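Long-range contacts in arylesterase (Agrobacterium tumefaciens, PDB 3DCI), which probably hydrolyses ester bonds as a zinc-bound member of the SGNH (GDSL-like) hydrolase family: residues A[53-58]-A[221-226]; A[27-32]-A[90-95]; A[154-159]-A[194-199]. All blocks are in the same frame, centred on the assembly; numbering follows the deposited sequence.

Contact 1: A[53-58]-A[221-226]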
ATOM      1  N   ASP A  53      -3.646   3.351 -32.265  1.00 28.33           N
ATOM      2  CA  ASP A  53      -3.309   2.710 -33.552  1.00 27.93           C
ATOM      3  C   ASP A  53      -3.616   3.583 -34.762  1.00 27.77           C
ATOM      4  O   ASP A  53      -2.859   3.592 -35.750  1.00 27.60           O
ATOM      5  CB  ASP A  53      -4.084   1.401 -33.739  1.00 29.09           C
ATOM      6  CG  ASP A  53      -3.562   0.571 -34.918  1.00 31.95           C
ATOM      7  OD1 ASP A  53      -2.518  -0.104 -34.721  1.00 41.05           O
ATOM      8  OD2 ASP A  53      -4.171   0.594 -36.044  1.00 41.35           O
ATOM      9  N   VAL A  54      -4.760   4.260 -34.725  1.00 27.49           N
ATOM     10  CA  VAL A  54      -5.135   5.220 -35.772  1.00 26.68           C
ATOM     11  C   VAL A  54      -4.117   6.351 -35.844  1.00 26.86           C
ATOM     12  O   VAL A  54      -3.598   6.643 -36.905  1.00 27.19           O
ATOM     13  CB  VAL A  54      -6.554   5.808 -35.547  1.00 26.85           C
ATOM     14  CG1 VAL A  54      -6.868   6.941 -36.536  1.00 26.04           C
ATOM     15  CG2 VAL A  54      -7.614   4.713 -35.669  1.00 26.44           C
ATOM     16  N   LEU A  55      -3.801   6.961 -34.703  1.00 26.27           N
ATOM     17  CA  LEU A  55      -2.796   8.025 -34.656  1.00 26.47           C
ATOM     18  C   LEU A  55      -1.466   7.567 -35.279  1.00 26.58           C
ATOM     19  O   LEU A  55      -0.877   8.288 -36.093  1.00 26.63           O
ATOM     20  CB  LEU A  55      -2.587   8.513 -33.195  1.00 25.96           C
ATOM     21  CG  LEU A  55      -1.499   9.570 -33.006  1.00 25.76           C
ATOM     22  CD1 LEU A  55      -1.862  10.857 -33.777  1.00 21.70           C
ATOM     23  CD2 LEU A  55      -1.269   9.839 -31.511  1.00 24.53           C
ATOM     24  N   GLU A  56      -1.003   6.373 -34.912  1.00 27.08           N
ATOM     25  CA  GLU A  56       0.234   5.831 -35.469  1.00 27.94           C
ATOM     26  C   GLU A  56       0.169   5.652 -36.981  1.00 28.09           C
ATOM     27  O   GLU A  56       1.092   6.027 -37.696  1.00 28.02           O
ATOM     28  CB  GLU A  56       0.583   4.485 -34.821  1.00 28.22           C
ATOM     29  CG  GLU A  56       1.933   3.898 -35.275  1.00 28.68           C
ATOM     30  CD  GLU A  56       2.254   2.593 -34.558  1.00 30.66           C
ATOM     31  OE1 GLU A  56       1.901   1.533 -35.114  1.00 35.90           O
ATOM     32  OE2 GLU A  56       2.810   2.620 -33.433  1.00 31.03           O
ATOM     33  N   ALA A  57      -0.909   5.051 -37.463  1.00 28.49           N
ATOM     34  CA  ALA A  57      -1.122   4.895 -38.916  1.00 29.25           C
ATOM     35  C   ALA A  57      -1.143   6.255 -39.636  1.00 29.50           C
ATOM     36  O   ALA A  57      -0.575   6.402 -40.707  1.00 29.38           O
ATOM     37  CB  ALA A  57      -2.419   4.135 -39.179  1.00 29.09           C
ATOM     38  N   GLU A  58      -1.774   7.251 -39.022  1.00 29.98           N
ATOM     39  CA  GLU A  58      -1.820   8.600 -39.584  1.00 30.46           C
ATOM     40  C   GLU A  58      -0.454   9.241 -39.683  1.00 30.63           C
ATOM     41  O   GLU A  58      -0.178   9.952 -40.638  1.00 30.59           O
ATOM     42  CB  GLU A  58      -2.691   9.519 -38.739  1.00 31.25           C
ATOM     43  CG  GLU A  58      -4.135   9.097 -38.616  1.00 33.29           C
ATOM     44  CD  GLU A  58      -4.848   9.017 -39.913  1.00 34.90           C
ATOM     45  OE1 GLU A  58      -4.565   9.870 -40.787  1.00 38.90           O
ATOM     46  OE2 GLU A  58      -5.690   8.088 -40.057  1.00 35.79           O
ATOM     47  N   ALA A 221      -7.709  13.184 -35.535  1.00 27.69           N
ATOM     48  CA  ALA A 221      -7.629  14.591 -35.117  1.00 27.69           C
ATOM     49  C   ALA A 221      -6.333  14.895 -34.349  1.00 27.43           C
ATOM     50  O   ALA A 221      -5.789  15.998 -34.447  1.00 26.95           O
ATOM     51  CB  ALA A 221      -8.853  14.963 -34.247  1.00 27.37           C
ATOM     52  N   LEU A 222      -5.833  13.920 -33.603  1.00 26.74           N
ATOM     53  CA  LEU A 222      -4.574  14.105 -32.845  1.00 27.36           C
ATOM     54  C   LEU A 222      -3.306  14.145 -33.699  1.00 27.29           C
ATOM     55  O   LEU A 222      -2.278  14.639 -33.248  1.00 27.26           O
ATOM     56  CB  LEU A 222      -4.417  13.030 -31.754  1.00 26.92           C
ATOM     57  CG  LEU A 222      -5.364  13.178 -30.554  1.00 27.26           C
ATOM     58  CD1 LEU A 222      -5.188  12.019 -29.592  1.00 25.07           C
ATOM     59  CD2 LEU A 222      -5.111  14.500 -29.818  1.00 26.19           C
ATOM     60  N   ALA A 223      -3.382  13.659 -34.930  1.00 28.19           N
ATOM     61  CA  ALA A 223      -2.230  13.615 -35.808  1.00 28.35           C
ATOM     62  C   ALA A 223      -1.675  15.026 -36.014  1.00 29.52           C
ATOM     63  O   ALA A 223      -0.448  15.214 -35.961  1.00 29.48           O
ATOM     64  CB  ALA A 223      -2.584  12.947 -37.133  1.00 28.20           C
ATOM     65  N   ALA A 224      -2.563  16.020 -36.161  1.00 29.97           N
ATOM     66  CA  ALA A 224      -2.129  17.406 -36.413  1.00 29.89           C
ATOM     67  C   ALA A 224      -1.333  18.025 -35.278  1.00 30.03           C
ATOM     68  O   ALA A 224      -0.195  18.453 -35.494  1.00 29.06           O
ATOM     69  CB  ALA A 224      -3.312  18.307 -36.810  1.00 30.78           C
ATOM     70  N   PRO A 225      -1.912  18.086 -34.060  1.00 30.56           N
ATOM     71  CA  PRO A 225      -1.108  18.585 -32.970  1.00 30.48           C
ATOM     72  C   PRO A 225       0.154  17.745 -32.750  1.00 30.03           C
ATOM     73  O   PRO A 225       1.201  18.303 -32.461  1.00 30.12           O
ATOM     74  CB  PRO A 225      -2.054  18.518 -31.764  1.00 31.03           C
ATOM     75  CG  PRO A 225      -3.127  17.576 -32.159  1.00 31.43           C
ATOM     76  CD  PRO A 225      -3.275  17.737 -33.621  1.00 30.92           C
ATOM     77  N   VAL A 226       0.060  16.426 -32.906  1.00 30.00           N
ATOM     78  CA  VAL A 226       1.212  15.547 -32.645  1.00 30.38           C
ATOM     79  C   VAL A 226       2.357  15.879 -33.624  1.00 30.73           C
ATOM     80  O   VAL A 226       3.513  15.943 -33.210  1.00 30.71           O
ATOM     81  CB  VAL A 226       0.823  14.067 -32.597  1.00 29.50           C
ATOM     82  CG1 VAL A 226       2.053  13.192 -32.536  1.00 31.29           C
ATOM     83  CG2 VAL A 226      -0.072  13.787 -31.356  1.00 27.70           C
TER
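Leu55 pushes its CD1 methyl against the backbone of the facing helix where Leu222 passes into Ala223. CD1 lies 3.4 Å from Ala223 N and an equally short 3.4 Å from Ala223 CA, tighter than carbons normally sit, and it also meets Leu222 CB at 3.9 Å. What the methyl rests on is therefore mostly main chain, and the small side chain of Ala223 lets it come that close. The other branch behaves differently: CD2 of Leu55 and CG2 of Val226 reach for each other tip to tip, 4.1 Å apart. With its CG anti to the backbone N (chi1 177°), Leu55 spreads the two methyls over successive turns of helix 212-229.

These are two helices flanking the same face of the parallel sheet in an alpha/beta fold of the SGNH hydrolase family. Their local axes come within 8.9 Å and cross at -56°; Leu55 and Ala223 have the closest CA atoms, 5.7 Å apart. Below them lies the sheet, where Ile106 receives both Leu55 and Val226.

The remaining packing is at the margin, where Glu58 CB touches Ala223 CB at 3.8 Å. Glu58 bends its chain at chi2, and its side chain also packs on Arg220. A weak hydrogen bond also links Glu58 O with Arg227 NH2.

Contact 2: A[27-32]-A[90-95]. With ACY (acetic acid), chain M.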
ATOM      1  N   LEU A  27       3.916   7.817 -26.036  1.00 25.88           N
ATOM      2  CA  LEU A  27       3.113   7.046 -25.092  1.00 25.80           C
ATOM      3  C   LEU A  27       1.684   7.568 -25.112  1.00 26.22           C
ATOM      4  O   LEU A  27       1.446   8.762 -24.934  1.00 28.49           O
ATOM      5  CB  LEU A  27       3.708   7.126 -23.684  1.00 24.85           C
ATOM      6  CG  LEU A  27       2.896   6.521 -22.538  1.00 25.80           C
ATOM      7  CD1 LEU A  27       2.752   5.002 -22.721  1.00 26.14           C
ATOM      8  CD2 LEU A  27       3.551   6.869 -21.191  1.00 24.85           C
ATOM      9  N   ALA A  28       0.741   6.672 -25.361  1.00 26.83           N
ATOM     10  CA  ALA A  28      -0.691   6.985 -25.385  1.00 26.82           C
ATOM     11  C   ALA A  28      -1.335   6.417 -24.133  1.00 26.17           C
ATOM     12  O   ALA A  28      -1.718   5.244 -24.084  1.00 28.68           O
ATOM     13  CB  ALA A  28      -1.352   6.423 -26.628  1.00 24.57           C
ATOM     14  N   PHE A  29      -1.506   7.276 -23.138  1.00 26.01           N
ATOM     15  CA  PHE A  29      -1.862   6.869 -21.787  1.00 25.86           C
ATOM     16  C   PHE A  29      -3.293   7.282 -21.454  1.00 25.78           C
ATOM     17  O   PHE A  29      -3.628   8.462 -21.475  1.00 25.58           O
ATOM     18  CB  PHE A  29      -0.855   7.522 -20.800  1.00 25.78           C
ATOM     19  CG  PHE A  29      -0.907   6.942 -19.402  1.00 25.70           C
ATOM     20  CD1 PHE A  29      -0.338   5.689 -19.130  1.00 25.75           C
ATOM     21  CD2 PHE A  29      -1.484   7.650 -18.356  1.00 24.78           C
ATOM     22  CE1 PHE A  29      -0.382   5.136 -17.881  1.00 24.30           C
ATOM     23  CE2 PHE A  29      -1.518   7.120 -17.074  1.00 25.94           C
ATOM     24  CZ  PHE A  29      -0.974   5.856 -16.825  1.00 27.18           C
ATOM     25  N   GLY A  30      -4.147   6.317 -21.128  1.00 25.39           N
ATOM     26  CA  GLY A  30      -5.544   6.632 -20.878  1.00 25.91           C
ATOM     27  C   GLY A  30      -6.321   5.549 -20.188  1.00 25.69           C
ATOM     28  O   GLY A  30      -5.755   4.674 -19.562  1.00 25.28           O
ATOM     29  N   ASP A  31      -7.633   5.628 -20.325  1.00 25.90           N
ATOM     30  CA  ASP A  31      -8.545   4.708 -19.666  1.00 26.46           C
ATOM     31  C   ASP A  31      -9.258   3.830 -20.700  1.00 25.99           C
ATOM     32  O   ASP A  31      -8.682   3.552 -21.738  1.00 24.94           O
ATOM     33  CB  ASP A  31      -9.482   5.475 -18.731  1.00 26.01           C
ATOM     34  CG  ASP A  31     -10.276   6.542 -19.431  1.00 27.98           C
ATOM     35  OD1 ASP A  31     -10.525   6.393 -20.663  1.00 29.73           O
ATOM     36  OD2 ASP A  31     -10.637   7.567 -18.750  1.00 25.73           O
ATOM     37  N   SER A  32     -10.475   3.366 -20.435  1.00 26.01           N
ATOM     38  CA  SER A  32     -11.163   2.521 -21.416  1.00 27.59           C
ATOM     39  C   SER A  32     -11.468   3.234 -22.756  1.00 27.49           C
ATOM     40  O   SER A  32     -11.646   2.566 -23.778  1.00 27.40           O
ATOM     41  CB  SER A  32     -12.429   1.870 -20.825  1.00 28.08           C
ATOM     42  OG  SER A  32     -13.513   2.749 -20.919  1.00 32.58           O
ATOM     43  N   ARG A  90       0.788   5.817 -10.550  1.00 28.14           N
ATOM     44  CA  ARG A  90       1.665   4.666 -10.321  1.00 29.12           C
ATOM     45  C   ARG A  90       1.950   3.961 -11.639  1.00 27.75           C
ATOM     46  O   ARG A  90       3.083   3.588 -11.923  1.00 26.04           O
ATOM     47  CB  ARG A  90       1.019   3.664  -9.344  1.00 30.99           C
ATOM     48  CG  ARG A  90       1.665   3.586  -7.961  1.00 39.37           C
ATOM     49  CD  ARG A  90       1.434   4.802  -7.105  1.00 46.66           C
ATOM     50  NE  ARG A  90       2.312   5.920  -7.470  1.00 51.69           N
ATOM     51  CZ  ARG A  90       2.064   7.212  -7.197  1.00 52.31           C
ATOM     52  NH1 ARG A  90       0.958   7.583  -6.540  1.00 50.46           N
ATOM     53  NH2 ARG A  90       2.928   8.136  -7.613  1.00 51.89           N
ATOM     54  N   ALA A  91       0.905   3.778 -12.433  1.00 27.06           N
ATOM     55  CA  ALA A  91       1.035   3.135 -13.735  1.00 26.71           C
ATOM     56  C   ALA A  91       1.791   3.998 -14.728  1.00 26.39           C
ATOM     57  O   ALA A  91       2.442   3.454 -15.630  1.00 25.01           O
ATOM     58  CB  ALA A  91      -0.345   2.789 -14.315  1.00 27.04           C
ATOM     59  N   LEU A  92       1.665   5.328 -14.617  1.00 26.43           N
ATOM     60  CA  LEU A  92       2.386   6.229 -15.504  1.00 25.55           C
ATOM     61  C   LEU A  92       3.870   6.090 -15.284  1.00 25.61           C
ATOM     62  O   LEU A  92       4.631   6.003 -16.246  1.00 24.48           O
ATOM     63  CB  LEU A  92       1.969   7.689 -15.332  1.00 25.90           C
ATOM     64  CG  LEU A  92       2.714   8.707 -16.207  1.00 26.17           C
ATOM     65  CD1 LEU A  92       2.608   8.329 -17.684  1.00 25.72           C
ATOM     66  CD2 LEU A  92       2.204  10.110 -15.939  1.00 25.19           C
ATOM     67  N   GLU A  93       4.284   6.012 -14.020  1.00 25.52           N
ATOM     68  CA  GLU A  93       5.685   5.792 -13.697  1.00 26.03           C
ATOM     69  C   GLU A  93       6.220   4.501 -14.336  1.00 25.10           C
ATOM     70  O   GLU A  93       7.321   4.482 -14.859  1.00 24.28           O
ATOM     71  CB  GLU A  93       5.879   5.740 -12.179  1.00 26.20           C
ATOM     72  CG  GLU A  93       5.695   7.079 -11.510  1.00 26.95           C
ATOM     73  CD  GLU A  93       5.652   7.011  -9.997  1.00 30.14           C
ATOM     74  OE1 GLU A  93       5.611   5.892  -9.393  1.00 32.82           O
ATOM     75  OE2 GLU A  93       5.654   8.120  -9.403  1.00 36.89           O
ATOM     76  N   VAL A  94       5.448   3.424 -14.273  1.00 25.47           N
ATOM     77  CA  VAL A  94       5.852   2.153 -14.896  1.00 25.23           C
ATOM     78  C   VAL A  94       5.927   2.274 -16.428  1.00 25.65           C
ATOM     79  O   VAL A  94       6.855   1.749 -17.073  1.00 24.46           O
ATOM     80  CB  VAL A  94       4.858   1.040 -14.523  1.00 25.97           C
ATOM     81  CG1 VAL A  94       5.039  -0.243 -15.383  1.00 25.61           C
ATOM     82  CG2 VAL A  94       4.934   0.730 -13.016  1.00 23.45           C
ATOM     83  N   ALA A  95       4.933   2.934 -17.000  1.00 25.08           N
ATOM     84  CA  ALA A  95       4.900   3.190 -18.431  1.00 25.24           C
ATOM     85  C   ALA A  95       6.106   3.990 -18.901  1.00 24.57           C
ATOM     86  O   ALA A  95       6.657   3.724 -19.994  1.00 24.90           O
ATOM     87  CB  ALA A  95       3.574   3.912 -18.836  1.00 24.20           C
TER
HETATM   88  C   ACY M 220     -13.477   4.090 -18.447  1.00 31.61           C
HETATM   89  O   ACY M 220     -12.317   3.759 -18.198  1.00 29.96           O
HETATM   90  OXT ACY M 220     -14.427   3.297 -18.298  1.00 33.12           O
HETATM   91  CH3 ACY M 220     -13.792   5.492 -18.936  1.00 32.23           C
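Phe29 and Leu92 both carry CG anti to the backbone N (chi1 -167° and 178°), and that choice sends the ring of the strand residue and the isobutyl group of the helix residue across each other. Leu92 CD1 lands over the middle of the Phe29 face, 4.1 Å from the ring centroid and only 6° off the normal, a CH-pi contact of nearly ideal placement. The far end of the ring dips to the helix backbone, with CZ 3.5 Å from Leu92 N and 3.8 Å from Leu92 CB. Ala91 and Ala95 meet the ring obliquely, the second through its CB at 4.2 Å from Phe29 CE1.

Two residues back, on the same side of the strand, Leu27 extends this surface. Its CD2 touches Ala95 CB at 3.8 Å and Leu92 CD1 at 3.9 Å, so that one methyl of Leu92 serves both strand side chains. Strand 24-30 is an inner strand of the parallel sheet, and helix 88-99 packs against it running nearly antiparallel. Leu132 and Val136 of helix 122-138 also pack on Leu92.

After Gly30, Asp31 caps the following helix by accepting from Leu33 N. Ser32 N donates to O of a bound acetic acid at 2.9 Å, a molecule probably from the crystallisation liquor that His209 NE2 also binds. Ser32, His209 and Asp206 are arranged in a way consistent with the Ser-His-Asp triad of SGNH hydrolases, in which the serine would be the nucleophile. Apolar packing thus joins strand and helix, while Ser32 N, Gly72 N and Asn112 ND2 gather round the acetic acid much as in the family's Ser-Gly-Asn oxyanion hole.

Contact 3: A[154-159]-A[194-199]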
ATOM      1  N   ALA A 154      -8.448  16.394 -23.106  1.00 23.71           N
ATOM      2  CA  ALA A 154      -9.705  16.325 -22.378  1.00 24.14           C
ATOM      3  C   ALA A 154     -10.569  15.298 -23.098  1.00 24.92           C
ATOM      4  O   ALA A 154     -10.676  15.357 -24.320  1.00 25.27           O
ATOM      5  CB  ALA A 154     -10.402  17.699 -22.335  1.00 23.71           C
ATOM      6  N   PRO A 155     -11.166  14.341 -22.350  1.00 25.34           N
ATOM      7  CA  PRO A 155     -12.024  13.363 -22.979  1.00 25.60           C
ATOM      8  C   PRO A 155     -13.342  14.003 -23.390  1.00 25.62           C
ATOM      9  O   PRO A 155     -13.729  15.033 -22.833  1.00 25.27           O
ATOM     10  CB  PRO A 155     -12.235  12.327 -21.862  1.00 25.81           C
ATOM     11  CG  PRO A 155     -12.155  13.105 -20.618  1.00 26.35           C
ATOM     12  CD  PRO A 155     -11.089  14.136 -20.890  1.00 25.81           C
ATOM     13  N   PRO A 156     -14.038  13.418 -24.362  1.00 26.85           N
ATOM     14  CA  PRO A 156     -15.323  14.011 -24.727  1.00 27.61           C
ATOM     15  C   PRO A 156     -16.264  13.967 -23.530  1.00 28.52           C
ATOM     16  O   PRO A 156     -16.204  13.009 -22.776  1.00 28.42           O
ATOM     17  CB  PRO A 156     -15.833  13.098 -25.839  1.00 27.31           C
ATOM     18  CG  PRO A 156     -14.613  12.383 -26.332  1.00 27.41           C
ATOM     19  CD  PRO A 156     -13.743  12.213 -25.152  1.00 27.07           C
ATOM     20  N   PRO A 157     -17.090  15.013 -23.327  1.00 29.34           N
ATOM     21  CA  PRO A 157     -17.985  15.027 -22.180  1.00 29.79           C
ATOM     22  C   PRO A 157     -19.045  13.935 -22.208  1.00 30.63           C
ATOM     23  O   PRO A 157     -19.413  13.431 -23.283  1.00 31.90           O
ATOM     24  CB  PRO A 157     -18.639  16.409 -22.247  1.00 30.09           C
ATOM     25  CG  PRO A 157     -18.462  16.862 -23.632  1.00 30.57           C
ATOM     26  CD  PRO A 157     -17.205  16.236 -24.128  1.00 29.84           C
ATOM     27  N   CYS A 158     -19.540  13.586 -21.023  1.00 30.17           N
ATOM     28  CA  CYS A 158     -20.660  12.668 -20.898  1.00 30.34           C
ATOM     29  C   CYS A 158     -21.957  13.262 -21.470  1.00 30.38           C
ATOM     30  O   CYS A 158     -22.117  14.477 -21.573  1.00 29.85           O
ATOM     31  CB  CYS A 158     -20.856  12.277 -19.428  1.00 30.18           C
ATOM     32  SG  CYS A 158     -19.410  11.388 -18.795  1.00 33.06           S
ATOM     33  N   VAL A 159     -22.873  12.379 -21.846  1.00 30.43           N
ATOM     34  CA  VAL A 159     -24.173  12.794 -22.334  1.00 30.74           C
ATOM     35  C   VAL A 159     -25.216  11.950 -21.636  1.00 31.26           C
ATOM     36  O   VAL A 159     -24.870  11.055 -20.878  1.00 31.17           O
ATOM     37  CB  VAL A 159     -24.279  12.663 -23.876  1.00 30.75           C
ATOM     38  CG1 VAL A 159     -23.283  13.624 -24.565  1.00 30.06           C
ATOM     39  CG2 VAL A 159     -24.088  11.232 -24.318  1.00 29.07           C
ATOM     40  N   PHE A 194      -5.371  19.325 -26.141  1.00 24.52           N
ATOM     41  CA  PHE A 194      -6.383  19.095 -27.164  1.00 25.04           C
ATOM     42  C   PHE A 194      -7.695  18.674 -26.519  1.00 24.98           C
ATOM     43  O   PHE A 194      -7.689  17.887 -25.575  1.00 24.90           O
ATOM     44  CB  PHE A 194      -5.912  18.024 -28.150  1.00 26.28           C
ATOM     45  CG  PHE A 194      -6.820  17.858 -29.343  1.00 26.43           C
ATOM     46  CD1 PHE A 194      -6.732  18.718 -30.418  1.00 28.86           C
ATOM     47  CD2 PHE A 194      -7.737  16.824 -29.394  1.00 30.23           C
ATOM     48  CE1 PHE A 194      -7.557  18.565 -31.509  1.00 31.56           C
ATOM     49  CE2 PHE A 194      -8.564  16.672 -30.496  1.00 29.30           C
ATOM     50  CZ  PHE A 194      -8.479  17.536 -31.532  1.00 29.01           C
ATOM     51  N   ASP A 195      -8.803  19.223 -27.014  1.00 24.94           N
ATOM     52  CA  ASP A 195     -10.134  18.821 -26.570  1.00 25.03           C
ATOM     53  C   ASP A 195     -10.724  17.741 -27.479  1.00 24.96           C
ATOM     54  O   ASP A 195     -11.209  18.032 -28.559  1.00 25.02           O
ATOM     55  CB  ASP A 195     -11.074  20.023 -26.513  1.00 25.39           C
ATOM     56  CG  ASP A 195     -12.466  19.650 -25.995  1.00 25.95           C
ATOM     57  OD1 ASP A 195     -12.646  18.545 -25.410  1.00 25.49           O
ATOM     58  OD2 ASP A 195     -13.387  20.450 -26.180  1.00 27.44           O
ATOM     59  N   ALA A 196     -10.696  16.483 -27.024  1.00 25.45           N
ATOM     60  CA  ALA A 196     -11.262  15.362 -27.798  1.00 24.90           C
ATOM     61  C   ALA A 196     -12.755  15.533 -28.035  1.00 25.20           C
ATOM     62  O   ALA A 196     -13.280  14.999 -29.005  1.00 25.29           O
ATOM     63  CB  ALA A 196     -10.979  14.018 -27.114  1.00 25.16           C
ATOM     64  N   GLY A 197     -13.437  16.282 -27.163  1.00 25.70           N
ATOM     65  CA  GLY A 197     -14.845  16.623 -27.361  1.00 26.04           C
ATOM     66  C   GLY A 197     -15.125  17.493 -28.577  1.00 26.49           C
ATOM     67  O   GLY A 197     -16.262  17.595 -29.007  1.00 26.55           O
ATOM     68  N   SER A 198     -14.096  18.146 -29.112  1.00 26.95           N
ATOM     69  CA  SER A 198     -14.252  18.993 -30.288  1.00 27.74           C
ATOM     70  C   SER A 198     -14.407  18.167 -31.554  1.00 27.86           C
ATOM     71  O   SER A 198     -14.801  18.708 -32.564  1.00 28.31           O
ATOM     72  CB  SER A 198     -13.046  19.935 -30.459  1.00 27.94           C
ATOM     73  OG  SER A 198     -11.861  19.184 -30.733  1.00 28.91           O
ATOM     74  N   VAL A 199     -14.052  16.883 -31.506  1.00 28.57           N
ATOM     75  CA  VAL A 199     -14.152  15.987 -32.659  1.00 28.98           C
ATOM     76  C   VAL A 199     -14.954  14.704 -32.425  1.00 29.66           C
ATOM     77  O   VAL A 199     -15.227  13.984 -33.389  1.00 30.32           O
ATOM     78  CB  VAL A 199     -12.759  15.556 -33.223  1.00 29.60           C
ATOM     79  CG1 VAL A 199     -11.948  16.774 -33.689  1.00 29.69           C
ATOM     80  CG2 VAL A 199     -11.984  14.697 -32.218  1.00 28.30           C
TER
HETATM   81  O   HOH W   1     -14.231  17.632 -23.438  1.00 27.97           O
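Ala154 N gives its hydrogen to Phe194 O at 3.0 Å, and Ala154 O takes one in return from Ala196 N at 2.9 Å. Both main-chain polar groups of Ala154 are thus spent on the neighbouring strand, bracketing Asp195 in a parallel bridge.

Beyond that bridge the three prolines 155-157 have no N-H to offer, and segment 194-199 turns off into a 3-10 segment at 196-198. Asp195 holds the turn through its side-chain OD1 and its main-chain O. OD1 accepts from Gly197 N at 3.0 Å, an Asx turn in which the donor stands well above the carboxylate plane (64° out of it). The main-chain O accepts from Ser198 N at 2.9 Å; Ser198 OG also approaches it, but suspiciously closely. Asp195 CG lies anti to the backbone N (chi1 -178°), which places the carboxylate where a water can reach it from the 154-159 side: the water donates to Asp195 OD1 and to Pro155 O, 2.7 Å each, giving Pro155 O a donor and bridging it to the carboxylate.

This lies at the C-terminal ends of two strands in the parallel sheet of an alpha/beta fold of SGNH type; 192-195 is the outermost strand within the chain and 149-154 is its neighbour. Past the bridge the direct contacts between the segments are packing. Pro156 CD rests on Ala196 CB at 3.8 Å, and Pro156 CA packs against Gly197 CA. Pro157 CD lies 4.0 Å from Gly197 CA, on the side where a CB would stand; Gly197 has none. Leu33, from the short helix 32-35, touches Pro155 and Pro156, while Ile218 of helix 212-229 packs on Ala196.

Overall arrangement
From the N terminus, strand 24-30 supplies the first half of contact 2, and helix 51-59 the first half of contact 1. Helix 88-99 then closes contact 2, tying strand 24-30 to its covering helix; because contact 1 is still open, the two cross along the chain. Contact 3 opens at the end of strand 149-154 and closes at strand 192-195, within the long span that contact 1 completes when helix 212-229 returns to helix 51-59. Contacts 2 and 3 reach the same sheet on opposite sides of the chain's centre. Contacts 1 and 3 meet directly, Leu222 CD2 packing 3.5 Å from Phe194 CD2, which joins the edge strand to the last helix.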